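Local coordinates for BluB-like flavoprotein (Clostridium difficile 630, PDB 3EO8), which binds flavin mononucleotide and probably acts as an oxidoreductase of the nitroreductase family, in an assembly of two chains, at residues E74-K77 with K82-R85; V104-K109 with A144-F149; N84-F89 with Q166-D171. One frame throughout, in Å; residues are numbered along the deposited sequence.

Contact 1 of 3, residues E74-K77 with K82-R85; sequences EMDK and KANR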
ATOM      1  N   GLU A  74     -20.493  18.244  16.877  1.00 23.74           N
ATOM      2  CA  GLU A  74     -19.511  19.339  16.979  1.00 23.93           C
ATOM      3  C   GLU A  74     -19.339  20.109  15.644  1.00 22.91           C
ATOM      4  O   GLU A  74     -19.126  21.322  15.652  1.00 23.70           O
ATOM      5  CB  GLU A  74     -18.168  18.805  17.439  1.00 23.97           C
ATOM      6  CG  GLU A  74     -18.249  18.056  18.746  1.00 26.40           C
ATOM      7  CD  GLU A  74     -18.688  18.890  19.924  1.00 33.37           C
ATOM      8  OE1 GLU A  74     -18.455  20.116  19.939  1.00 34.06           O
ATOM      9  OE2 GLU A  74     -19.247  18.281  20.861  1.00 38.71           O
HETATM   10  N   MSE A  75     -19.408  19.407  14.525  1.00 22.12           N
HETATM   11  CA  MSE A  75     -19.258  20.026  13.211  1.00 21.83           C
HETATM   12  C   MSE A  75     -20.393  21.007  12.977  1.00 22.82           C
HETATM   13  O   MSE A  75     -20.176  22.075  12.393  1.00 22.87           O
HETATM   14  CB  MSE A  75     -19.278  19.001  12.087  1.00 21.56           C
HETATM   15  CG  MSE A  75     -17.984  18.178  11.928  1.00 20.23           C
HETATM   16 SE   MSE A  75     -18.100  16.991  10.471  0.75 21.40          SE
HETATM   17  CE  MSE A  75     -17.643  18.276   9.051  1.00 21.01           C
ATOM     18  N   ASP A  76     -21.600  20.667  13.435  1.00 22.19           N
ATOM     19  CA  ASP A  76     -22.751  21.530  13.217  1.00 23.26           C
ATOM     20  C   ASP A  76     -22.580  22.887  13.868  1.00 23.69           C
ATOM     21  O   ASP A  76     -23.191  23.862  13.426  1.00 24.81           O
ATOM     22  CB  ASP A  76     -24.037  20.909  13.774  1.00 22.99           C
ATOM     23  CG  ASP A  76     -24.656  19.857  12.839  1.00 26.74           C
ATOM     24  OD1 ASP A  76     -24.471  19.945  11.604  1.00 28.07           O
ATOM     25  OD2 ASP A  76     -25.347  18.958  13.358  1.00 26.78           O
ATOM     26  N   LYS A  77     -21.799  22.955  14.932  1.00 24.50           N
ATOM     27  CA  LYS A  77     -21.569  24.225  15.627  1.00 25.27           C
ATOM     28  C   LYS A  77     -20.640  25.167  14.835  1.00 25.64           C
ATOM     29  O   LYS A  77     -20.610  26.373  15.104  1.00 26.66           O
ATOM     30  CB  LYS A  77     -20.962  23.978  17.004  1.00 25.24           C
ATOM     31  CG  LYS A  77     -21.780  23.053  17.930  1.00 25.58           C
ATOM     32  CD  LYS A  77     -21.000  22.673  19.211  1.00 26.01           C
ATOM     33  CE  LYS A  77     -21.709  21.554  19.994  1.00 26.31           C
ATOM     34  NZ  LYS A  77     -21.253  21.402  21.386  1.00 25.57           N
ATOM     35  N   LYS A  82     -20.781  21.795   5.971  1.00 28.45           N
ATOM     36  CA  LYS A  82     -19.713  20.824   6.061  1.00 29.50           C
ATOM     37  C   LYS A  82     -20.182  19.583   6.822  1.00 27.99           C
ATOM     38  O   LYS A  82     -19.880  18.466   6.401  1.00 27.69           O
ATOM     39  CB  LYS A  82     -18.476  21.418   6.704  1.00 29.85           C
ATOM     40  CG  LYS A  82     -17.670  22.265   5.734  1.00 32.40           C
ATOM     41  CD  LYS A  82     -16.510  22.953   6.427  1.00 32.39           C
ATOM     42  CE  LYS A  82     -15.725  23.841   5.451  1.00 35.87           C
ATOM     43  NZ  LYS A  82     -14.855  24.812   6.175  1.00 39.70           N
ATOM     44  N   ALA A  83     -20.940  19.764   7.908  1.00 26.65           N
ATOM     45  CA  ALA A  83     -21.534  18.581   8.591  1.00 26.05           C
ATOM     46  C   ALA A  83     -22.428  17.790   7.627  1.00 26.16           C
ATOM     47  O   ALA A  83     -22.348  16.541   7.537  1.00 26.07           O
ATOM     48  CB  ALA A  83     -22.317  18.991   9.827  1.00 25.20           C
ATOM     49  N   ASN A  84     -23.268  18.504   6.883  1.00 26.04           N
ATOM     50  CA  ASN A  84     -24.125  17.847   5.877  1.00 25.89           C
ATOM     51  C   ASN A  84     -23.364  17.116   4.805  1.00 25.66           C
ATOM     52  O   ASN A  84     -23.783  16.023   4.382  1.00 24.24           O
ATOM     53  CB  ASN A  84     -25.080  18.864   5.230  1.00 26.36           C
ATOM     54  CG  ASN A  84     -26.251  19.222   6.132  1.00 27.00           C
ATOM     55  OD1 ASN A  84     -26.537  18.524   7.101  1.00 27.34           O
ATOM     56  ND2 ASN A  84     -26.945  20.315   5.807  1.00 28.39           N
ATOM     57  N   ARG A  85     -22.255  17.684   4.339  1.00 24.78           N
ATOM     58  CA  ARG A  85     -21.417  16.970   3.391  1.00 25.91           C
ATOM     59  C   ARG A  85     -20.903  15.657   4.020  1.00 24.94           C
ATOM     60  O   ARG A  85     -20.885  14.600   3.364  1.00 24.90           O
ATOM     61  CB  ARG A  85     -20.279  17.873   2.859  1.00 26.63           C
ATOM     62  CG  ARG A  85     -20.780  18.888   1.805  1.00 27.38           C
ATOM     63  CD  ARG A  85     -19.674  19.734   1.084  1.00 28.60           C
ATOM     64  NE  ARG A  85     -20.310  20.924   0.476  1.00 31.70           N
ATOM     65  CZ  ARG A  85     -19.943  21.529  -0.667  1.00 33.37           C
ATOM     66  NH1 ARG A  85     -18.913  21.100  -1.404  1.00 36.60           N
ATOM     67  NH2 ARG A  85     -20.630  22.586  -1.085  1.00 32.81           N
TER

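Contact 2 of 3, residues V104-K109 with A144-F149; sequences VLVFTK and AAIENF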
ATOM      1  N   VAL A 104     -14.971  -8.046   4.993  1.00 24.47           N
ATOM      2  CA  VAL A 104     -13.670  -8.525   5.423  1.00 24.40           C
ATOM      3  C   VAL A 104     -12.984  -7.401   6.190  1.00 24.37           C
ATOM      4  O   VAL A 104     -12.877  -6.290   5.700  1.00 26.03           O
ATOM      5  CB  VAL A 104     -12.805  -8.953   4.253  1.00 24.93           C
ATOM      6  CG1 VAL A 104     -11.512  -9.568   4.775  1.00 23.94           C
ATOM      7  CG2 VAL A 104     -13.584  -9.935   3.321  1.00 24.26           C
ATOM      8  N   LEU A 105     -12.544  -7.665   7.406  1.00 23.48           N
ATOM      9  CA  LEU A 105     -11.787  -6.698   8.147  1.00 23.80           C
ATOM     10  C   LEU A 105     -10.351  -7.079   7.970  1.00 24.46           C
ATOM     11  O   LEU A 105      -9.962  -8.229   8.276  1.00 25.28           O
ATOM     12  CB  LEU A 105     -12.144  -6.718   9.631  1.00 23.37           C
ATOM     13  CG  LEU A 105     -13.615  -6.525   9.973  1.00 24.35           C
ATOM     14  CD1 LEU A 105     -13.762  -6.609  11.474  1.00 24.00           C
ATOM     15  CD2 LEU A 105     -14.145  -5.245   9.437  1.00 24.10           C
ATOM     16  N   VAL A 106      -9.567  -6.143   7.457  1.00 24.73           N
ATOM     17  CA  VAL A 106      -8.172  -6.402   7.209  1.00 24.49           C
ATOM     18  C   VAL A 106      -7.395  -5.749   8.324  1.00 24.33           C
ATOM     19  O   VAL A 106      -7.298  -4.503   8.399  1.00 23.93           O
ATOM     20  CB  VAL A 106      -7.699  -5.886   5.848  1.00 24.56           C
ATOM     21  CG1 VAL A 106      -6.366  -6.462   5.594  1.00 27.04           C
ATOM     22  CG2 VAL A 106      -8.679  -6.339   4.725  1.00 26.46           C
ATOM     23  N   PHE A 107      -6.877  -6.599   9.211  1.00 24.18           N
ATOM     24  CA  PHE A 107      -6.029  -6.156  10.319  1.00 23.44           C
ATOM     25  C   PHE A 107      -4.582  -6.088   9.853  1.00 23.30           C
ATOM     26  O   PHE A 107      -4.176  -6.785   8.937  1.00 23.14           O
ATOM     27  CB  PHE A 107      -6.136  -7.096  11.529  1.00 23.60           C
ATOM     28  CG  PHE A 107      -7.346  -6.839  12.386  1.00 23.46           C
ATOM     29  CD1 PHE A 107      -8.612  -7.216  11.957  1.00 23.10           C
ATOM     30  CD2 PHE A 107      -7.225  -6.191  13.600  1.00 22.88           C
ATOM     31  CE1 PHE A 107      -9.739  -6.982  12.752  1.00 23.83           C
ATOM     32  CE2 PHE A 107      -8.329  -5.920  14.386  1.00 24.69           C
ATOM     33  CZ  PHE A 107      -9.601  -6.321  13.973  1.00 24.92           C
ATOM     34  N   THR A 108      -3.806  -5.238  10.504  1.00 22.93           N
ATOM     35  CA  THR A 108      -2.424  -5.016  10.131  1.00 23.68           C
ATOM     36  C   THR A 108      -1.665  -4.639  11.419  1.00 23.81           C
ATOM     37  O   THR A 108      -2.251  -4.564  12.496  1.00 23.96           O
ATOM     38  CB  THR A 108      -2.314  -3.934   9.023  1.00 24.13           C
ATOM     39  OG1 THR A 108      -0.974  -3.884   8.514  1.00 24.49           O
ATOM     40  CG2 THR A 108      -2.743  -2.538   9.546  1.00 24.07           C
ATOM     41  N   LYS A 109      -0.360  -4.500  11.317  1.00 23.65           N
ATOM     42  CA  LYS A 109       0.471  -4.073  12.407  1.00 24.67           C
ATOM     43  C   LYS A 109       1.599  -3.162  11.904  1.00 25.85           C
ATOM     44  O   LYS A 109       1.918  -3.140  10.699  1.00 25.51           O
ATOM     45  CB  LYS A 109       1.025  -5.280  13.162  1.00 24.71           C
ATOM     46  CG  LYS A 109       1.987  -6.167  12.371  1.00 25.59           C
ATOM     47  CD  LYS A 109       2.642  -7.236  13.246  1.00 26.00           C
ATOM     48  CE  LYS A 109       3.412  -8.223  12.345  1.00 28.63           C
ATOM     49  NZ  LYS A 109       4.397  -9.104  13.044  1.00 27.96           N
ATOM     50  N   ALA A 144      -0.290  -3.721  -1.172  1.00 23.13           N
ATOM     51  CA  ALA A 144       0.079  -4.786  -2.104  1.00 23.24           C
ATOM     52  C   ALA A 144      -0.765  -6.042  -1.855  1.00 23.60           C
ATOM     53  O   ALA A 144      -1.315  -6.638  -2.795  1.00 24.22           O
ATOM     54  CB  ALA A 144       1.575  -5.086  -2.008  1.00 22.87           C
ATOM     55  N   ALA A 145      -0.911  -6.444  -0.587  1.00 22.67           N
ATOM     56  CA  ALA A 145      -1.751  -7.617  -0.253  1.00 23.28           C
ATOM     57  C   ALA A 145      -3.214  -7.428  -0.627  1.00 23.46           C
ATOM     58  O   ALA A 145      -3.861  -8.308  -1.221  1.00 22.17           O
ATOM     59  CB  ALA A 145      -1.614  -7.955   1.247  1.00 22.16           C
ATOM     60  N   ILE A 146      -3.752  -6.270  -0.276  1.00 23.94           N
ATOM     61  CA  ILE A 146      -5.193  -6.016  -0.525  1.00 23.49           C
ATOM     62  C   ILE A 146      -5.452  -5.873  -2.024  1.00 23.31           C
ATOM     63  O   ILE A 146      -6.487  -6.350  -2.547  1.00 23.63           O
ATOM     64  CB  ILE A 146      -5.706  -4.794   0.284  1.00 23.03           C
ATOM     65  CG1 ILE A 146      -5.680  -5.056   1.800  1.00 23.11           C
ATOM     66  CG2 ILE A 146      -7.110  -4.413  -0.150  1.00 24.57           C
ATOM     67  CD1 ILE A 146      -5.883  -3.792   2.656  1.00 25.03           C
ATOM     68  N   GLU A 147      -4.479  -5.363  -2.774  1.00 23.23           N
ATOM     69  CA  GLU A 147      -4.621  -5.369  -4.246  1.00 22.59           C
ATOM     70  C   GLU A 147      -4.619  -6.768  -4.842  1.00 22.73           C
ATOM     71  O   GLU A 147      -5.441  -7.038  -5.691  1.00 23.03           O
ATOM     72  CB  GLU A 147      -3.614  -4.425  -4.900  1.00 22.95           C
ATOM     73  CG  GLU A 147      -3.752  -4.278  -6.411  1.00 23.33           C
ATOM     74  CD  GLU A 147      -4.985  -3.491  -6.879  1.00 25.04           C
ATOM     75  OE1 GLU A 147      -5.817  -3.095  -6.041  1.00 23.59           O
ATOM     76  OE2 GLU A 147      -5.100  -3.282  -8.133  1.00 24.01           O
ATOM     77  N   ASN A 148      -3.763  -7.670  -4.348  1.00 23.42           N
ATOM     78  CA  ASN A 148      -3.764  -9.061  -4.786  1.00 23.44           C
ATOM     79  C   ASN A 148      -5.119  -9.742  -4.508  1.00 23.49           C
ATOM     80  O   ASN A 148      -5.643 -10.484  -5.341  1.00 23.52           O
ATOM     81  CB  ASN A 148      -2.632  -9.833  -4.075  1.00 23.15           C
ATOM     82  CG  ASN A 148      -1.269  -9.696  -4.754  1.00 23.71           C
ATOM     83  OD1 ASN A 148      -1.048  -8.827  -5.590  1.00 21.96           O
ATOM     84  ND2 ASN A 148      -0.333 -10.567  -4.355  1.00 22.57           N
ATOM     85  N   PHE A 149      -5.680  -9.473  -3.336  1.00 24.33           N
ATOM     86  CA  PHE A 149      -7.017  -9.944  -2.947  1.00 23.64           C
ATOM     87  C   PHE A 149      -8.046  -9.394  -3.942  1.00 23.69           C
ATOM     88  O   PHE A 149      -8.845 -10.147  -4.505  1.00 24.07           O
ATOM     89  CB  PHE A 149      -7.361  -9.438  -1.550  1.00 23.94           C
ATOM     90  CG  PHE A 149      -8.625 -10.005  -0.962  1.00 23.87           C
ATOM     91  CD1 PHE A 149      -9.877  -9.612  -1.424  1.00 24.11           C
ATOM     92  CD2 PHE A 149      -8.562 -10.871   0.139  1.00 25.03           C
ATOM     93  CE1 PHE A 149     -11.053 -10.130  -0.855  1.00 24.44           C
ATOM     94  CE2 PHE A 149      -9.729 -11.375   0.697  1.00 24.12           C
ATOM     95  CZ  PHE A 149     -10.961 -11.008   0.197  1.00 24.33           C
TER

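Contact 3 of 3, residues N84-F89 with Q166-D171; sequences NRFRKF and QNYAAD. With ACT (acetate ion), chain I.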
ATOM      1  N   ASN A  84     -23.268  18.504   6.883  1.00 26.04           N
ATOM      2  CA  ASN A  84     -24.125  17.847   5.877  1.00 25.89           C
ATOM      3  C   ASN A  84     -23.364  17.116   4.805  1.00 25.66           C
ATOM      4  O   ASN A  84     -23.783  16.023   4.382  1.00 24.24           O
ATOM      5  CB  ASN A  84     -25.080  18.864   5.230  1.00 26.36           C
ATOM      6  CG  ASN A  84     -26.251  19.222   6.132  1.00 27.00           C
ATOM      7  OD1 ASN A  84     -26.537  18.524   7.101  1.00 27.34           O
ATOM      8  ND2 ASN A  84     -26.945  20.315   5.807  1.00 28.39           N
ATOM      9  N   ARG A  85     -22.255  17.684   4.339  1.00 24.78           N
ATOM     10  CA  ARG A  85     -21.417  16.970   3.391  1.00 25.91           C
ATOM     11  C   ARG A  85     -20.903  15.657   4.020  1.00 24.94           C
ATOM     12  O   ARG A  85     -20.885  14.600   3.364  1.00 24.90           O
ATOM     13  CB  ARG A  85     -20.279  17.873   2.859  1.00 26.63           C
ATOM     14  CG  ARG A  85     -20.780  18.888   1.805  1.00 27.38           C
ATOM     15  CD  ARG A  85     -19.674  19.734   1.084  1.00 28.60           C
ATOM     16  NE  ARG A  85     -20.310  20.924   0.476  1.00 31.70           N
ATOM     17  CZ  ARG A  85     -19.943  21.529  -0.667  1.00 33.37           C
ATOM     18  NH1 ARG A  85     -18.913  21.100  -1.404  1.00 36.60           N
ATOM     19  NH2 ARG A  85     -20.630  22.586  -1.085  1.00 32.81           N
ATOM     20  N   PHE A  86     -20.563  15.693   5.295  1.00 24.64           N
ATOM     21  CA  PHE A  86     -20.094  14.464   5.991  1.00 24.48           C
ATOM     22  C   PHE A  86     -21.216  13.422   6.193  1.00 24.94           C
ATOM     23  O   PHE A  86     -20.976  12.218   6.056  1.00 25.36           O
ATOM     24  CB  PHE A  86     -19.461  14.836   7.326  1.00 24.51           C
ATOM     25  CG  PHE A  86     -18.735  13.714   8.016  1.00 23.51           C
ATOM     26  CD1 PHE A  86     -17.774  12.989   7.368  1.00 24.09           C
ATOM     27  CD2 PHE A  86     -18.976  13.439   9.361  1.00 24.13           C
ATOM     28  CE1 PHE A  86     -17.059  11.983   8.047  1.00 25.79           C
ATOM     29  CE2 PHE A  86     -18.274  12.453  10.024  1.00 24.15           C
ATOM     30  CZ  PHE A  86     -17.322  11.720   9.350  1.00 24.72           C
ATOM     31  N   ARG A  87     -22.435  13.874   6.482  1.00 25.20           N
ATOM     32  CA  ARG A  87     -23.587  12.970   6.538  1.00 24.81           C
ATOM     33  C   ARG A  87     -23.758  12.184   5.239  1.00 25.63           C
ATOM     34  O   ARG A  87     -23.988  10.968   5.242  1.00 24.24           O
ATOM     35  CB  ARG A  87     -24.868  13.776   6.821  1.00 24.18           C
ATOM     36  CG  ARG A  87     -24.936  14.338   8.216  1.00 24.82           C
ATOM     37  CD  ARG A  87     -26.205  15.202   8.531  1.00 24.26           C
ATOM     38  NE  ARG A  87     -26.191  15.514   9.954  1.00 24.85           N
ATOM     39  CZ  ARG A  87     -25.757  16.642  10.520  1.00 24.79           C
ATOM     40  NH1 ARG A  87     -25.393  17.711   9.817  1.00 26.71           N
ATOM     41  NH2 ARG A  87     -25.757  16.727  11.832  1.00 23.15           N
ATOM     42  N   LYS A  88     -23.678  12.894   4.117  1.00 26.81           N
ATOM     43  CA  LYS A  88     -23.889  12.253   2.810  1.00 26.38           C
ATOM     44  C   LYS A  88     -22.716  11.330   2.536  1.00 26.48           C
ATOM     45  O   LYS A  88     -22.892  10.228   2.029  1.00 26.22           O
ATOM     46  CB  LYS A  88     -24.000  13.306   1.687  1.00 27.02           C
ATOM     47  CG  LYS A  88     -24.333  12.680   0.297  1.00 28.56           C
ATOM     48  CD  LYS A  88     -24.531  13.726  -0.830  1.00 28.82           C
ATOM     49  N   PHE A  89     -21.512  11.793   2.864  1.00 25.78           N
ATOM     50  CA  PHE A  89     -20.300  11.004   2.614  1.00 26.30           C
ATOM     51  C   PHE A  89     -20.324   9.630   3.320  1.00 26.52           C
ATOM     52  O   PHE A  89     -20.027   8.591   2.716  1.00 26.05           O
ATOM     53  CB  PHE A  89     -19.055  11.790   3.040  1.00 26.15           C
ATOM     54  CG  PHE A  89     -17.813  10.982   3.001  1.00 25.53           C
ATOM     55  CD1 PHE A  89     -17.117  10.817   1.829  1.00 27.68           C
ATOM     56  CD2 PHE A  89     -17.361  10.325   4.145  1.00 25.62           C
ATOM     57  CE1 PHE A  89     -15.974  10.027   1.791  1.00 27.51           C
ATOM     58  CE2 PHE A  89     -16.228   9.547   4.104  1.00 26.67           C
ATOM     59  CZ  PHE A  89     -15.542   9.393   2.926  1.00 27.42           C
ATOM     60  N   GLN A 166     -13.925   4.318   7.510  1.00 23.27           N
ATOM     61  CA  GLN A 166     -14.440   4.003   8.839  1.00 23.02           C
ATOM     62  C   GLN A 166     -13.449   4.237   9.980  1.00 23.88           C
ATOM     63  O   GLN A 166     -13.826   4.095  11.142  1.00 24.58           O
ATOM     64  CB  GLN A 166     -14.883   2.532   8.879  1.00 23.56           C
ATOM     65  CG  GLN A 166     -13.756   1.509   8.898  1.00 24.22           C
ATOM     66  CD  GLN A 166     -13.037   1.346   7.566  1.00 21.87           C
ATOM     67  OE1 GLN A 166     -13.590   1.659   6.507  1.00 25.47           O
ATOM     68  NE2 GLN A 166     -11.795   0.821   7.604  1.00 23.08           N
ATOM     69  N   ASN A 167     -12.191   4.527   9.673  1.00 24.20           N
ATOM     70  CA  ASN A 167     -11.125   4.319  10.659  1.00 23.69           C
ATOM     71  C   ASN A 167     -11.073   5.332  11.798  1.00 23.57           C
ATOM     72  O   ASN A 167     -10.406   5.064  12.788  1.00 22.90           O
ATOM     73  CB  ASN A 167      -9.738   4.180  10.002  1.00 24.76           C
ATOM     74  CG  ASN A 167      -9.539   2.827   9.299  1.00 25.46           C
ATOM     75  OD1 ASN A 167     -10.212   1.846   9.580  1.00 26.34           O
ATOM     76  ND2 ASN A 167      -8.602   2.796   8.378  1.00 26.80           N
ATOM     77  N   TYR A 168     -11.810   6.432  11.714  1.00 23.38           N
ATOM     78  CA  TYR A 168     -12.025   7.276  12.900  1.00 23.30           C
ATOM     79  C   TYR A 168     -12.756   6.475  14.012  1.00 23.24           C
ATOM     80  O   TYR A 168     -12.739   6.892  15.179  1.00 22.60           O
ATOM     81  CB  TYR A 168     -12.765   8.609  12.604  1.00 24.13           C
ATOM     82  CG  TYR A 168     -14.099   8.461  11.912  1.00 24.63           C
ATOM     83  CD1 TYR A 168     -15.223   8.018  12.600  1.00 26.01           C
ATOM     84  CD2 TYR A 168     -14.236   8.736  10.556  1.00 25.04           C
ATOM     85  CE1 TYR A 168     -16.428   7.849  11.966  1.00 26.75           C
ATOM     86  CE2 TYR A 168     -15.445   8.593   9.926  1.00 26.12           C
ATOM     87  CZ  TYR A 168     -16.537   8.125  10.619  1.00 25.28           C
ATOM     88  OH  TYR A 168     -17.754   7.966   9.979  1.00 24.69           O
ATOM     89  N   ALA A 169     -13.366   5.347  13.644  1.00 22.75           N
ATOM     90  CA  ALA A 169     -14.033   4.441  14.594  1.00 23.72           C
ATOM     91  C   ALA A 169     -13.369   3.053  14.701  1.00 23.49           C
ATOM     92  O   ALA A 169     -13.977   2.106  15.189  1.00 24.09           O
ATOM     93  CB  ALA A 169     -15.493   4.253  14.199  1.00 24.00           C
ATOM     94  N   ALA A 170     -12.131   2.946  14.272  1.00 24.06           N
ATOM     95  CA  ALA A 170     -11.427   1.659  14.256  1.00 23.79           C
ATOM     96  C   ALA A 170     -11.389   0.989  15.628  1.00 23.95           C
ATOM     97  O   ALA A 170     -11.627  -0.229  15.736  1.00 24.57           O
ATOM     98  CB  ALA A 170     -10.015   1.828  13.685  1.00 22.68           C
ATOM     99  N   ASP A 171     -11.074   1.756  16.666  1.00 23.13           N
ATOM    100  CA  ASP A 171     -11.009   1.179  17.991  1.00 23.78           C
ATOM    101  C   ASP A 171     -12.333   0.564  18.408  1.00 23.08           C
ATOM    102  O   ASP A 171     -12.387  -0.496  19.044  1.00 22.56           O
ATOM    103  CB  ASP A 171     -10.651   2.226  19.033  1.00 23.59           C
ATOM    104  CG  ASP A 171      -9.242   2.783  18.891  1.00 26.86           C
ATOM    105  OD1 ASP A 171      -8.511   2.427  17.941  1.00 28.43           O
ATOM    106  OD2 ASP A 171      -8.853   3.612  19.768  1.00 26.17           O
TER
HETATM  107  C   ACT I 502     -10.622   5.494  17.451  1.00 24.34           C
HETATM  108  O   ACT I 502     -10.474   4.528  16.681  1.00 22.41           O
HETATM  109  OXT ACT I 502     -11.741   5.577  18.020  1.00 25.05           O
HETATM  110  CH3 ACT I 502      -9.526   6.508  17.676  1.00 24.22           C

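Contact 1 of 3, residues E74-K77 with K82-R85
Met75 and Ala83 meet at the turn of a helical hairpin, where helix 54-75 gives way to helix 80-93 after a short connection; they illustrate a close approach of two helix ends, with the small Ala83 facing Met75. Their CA atoms lie 5.3 Å apart, and both CB atoms are directed across the gap, so that Met75 CB rests on Ala83 CB at 3.8 Å. Met75 is present as selenomethionine. Its chain leaves the backbone with CG anti to the carbonyl carbon, runs straight through chi2 and then bends at the selenium (chi3 82°), and this last bend brings the methyl group beside the backbone of the second helix. There CE lies 3.5 Å from Lys82 O, while Lys82 CB completes the contact 4.0 Å from the same CE. Beyond CG the Lys82 chain runs extended, turning from residues 74-77. Leu121 of the second subunit packs on both Met75 and Lys82, so the turn of the hairpin also belongs to the dimer interface. Asp76 approaches Ala83 differently: its CB is not aimed at the second helix, yet one carboxylate oxygen, OD1, comes up against the alanine methyl. The other oxygen, Asp76 OD2, forms a salt bridge with Arg87 NH2, one turn further along helix 80-93, which adds a charged link to the apolar one. No hydrogen bond joins the two segments directly. The tightest point is Asp76 OD1 against Ala83 CB, a short van der Waals approach of 3.0 Å.

Contact 2 of 3, residues V104-K109 with A144-F149
Val106 and Ile146 meet tip to tip between a strand of the antiparallel sheet and helix 137-155, a worked example of helix-on-sheet packing in the alpha+beta core of a nitroreductase-family protein. The first shell is wholly apolar. Val106 CG1 lies 4.0 Å from Ile146 CD1 and almost as near to Ile146 CG1. With CG1 anti to its own nitrogen (chi1 -168°), Val106 presents this branch to the isoleucine. The second point of touch is Val104 CG2, which approaches Phe149 CZ obliquely at 4.2 Å. Both pairs follow from simple periodicity: residues two apart on strand 102-108 point to the same side, and residues three apart on the helix return to nearly the same face. The backbones stay well separated, with the CA atoms of Val106 and Ile146 8.3 Å apart, and the side chains span the interval. In the next shell, Phe48 of strand 47-51 packs on Val104 and Val106, Leu142 of the same helix touches Val106, and Leu194 of strand 189-197 touches Phe149. Backbone hydrogen bonds to both neighbouring strands, such as Val104 with Leu194 and Leu105 with Val49, hold the strand in place. Further out, the helix packs against the second subunit: Ile146 touches Gln140 and Asn148 touches Leu151 of that chain. The side chain of Ile146 is about 7 Å from a bound FMN, which places the contact near the flavin site. Within the helix, Phe149 N donates to Ala145 O at 3.0 Å, a regular helical bond in the turn that carries the ring.

Contact 3 of 3, residues N84-F89 with Q166-D171
Close to the FMN pocket, an aromatic pair, Phe86 and Tyr168, joins helix 80-93 to the turn that leads from the flavin-binding residues Thr164 and Ser165 into helix 170-181. The two side chains come from opposite directions, and Tyr168 CE2 sits at the edge of the Phe86 ring, near its plane, 3.7 Å from Phe86 CZ. The ring planes make 58° with centroids 5.8 Å apart, an oblique meeting. Leu72 and Gln68 of helix 54-75 also pack on Phe86, while Phe89, one turn on, meets Phe93 of the pocket. On the helix, Arg87 NH1 donates to Asn84 OD1 at 3.1 Å from above the carbonyl plane. Beyond Tyr168, Ala169 is the N-cap residue of helix 170-181, and an acetate, probably from the crystallisation liquor, lies at this helix start. Asp171 N donates to acetate O in a nearly straight hydrogen bond of 2.8 Å (168°), and Lys67 is a further donor. The chemistry implies dispersion contact between the rings, and an acetate probably stabilised by the helix N-terminus and the lysine; these would offset the closeness of Asp171 OD1, 3.1 Å from acetate O, which would be unfavourable between two full negative charges.

Overall arrangement
Helix 80-93 ties contacts 1 and 3 together: they share Asn84 and Arg85, and their centres are 12 Å apart. Arg87 NH2 and Asp76 OD2, 2.7 Å apart, link the two, as does Met75 SE packed 3.8 Å from Phe86 CD2. Contact 2 stands apart near the middle of the chain, its centre 32 Å from that of contact 1 and 21 Å from that of contact 3; along the sequence it is nested within the loop that contact 3 closes. The side chains of Ile146 and Tyr168 are about 7 and 9 Å, respectively, from a bound FMN, whereas contact 1 lies away from the known flavin-binding residues. All three contacts also touch the second subunit.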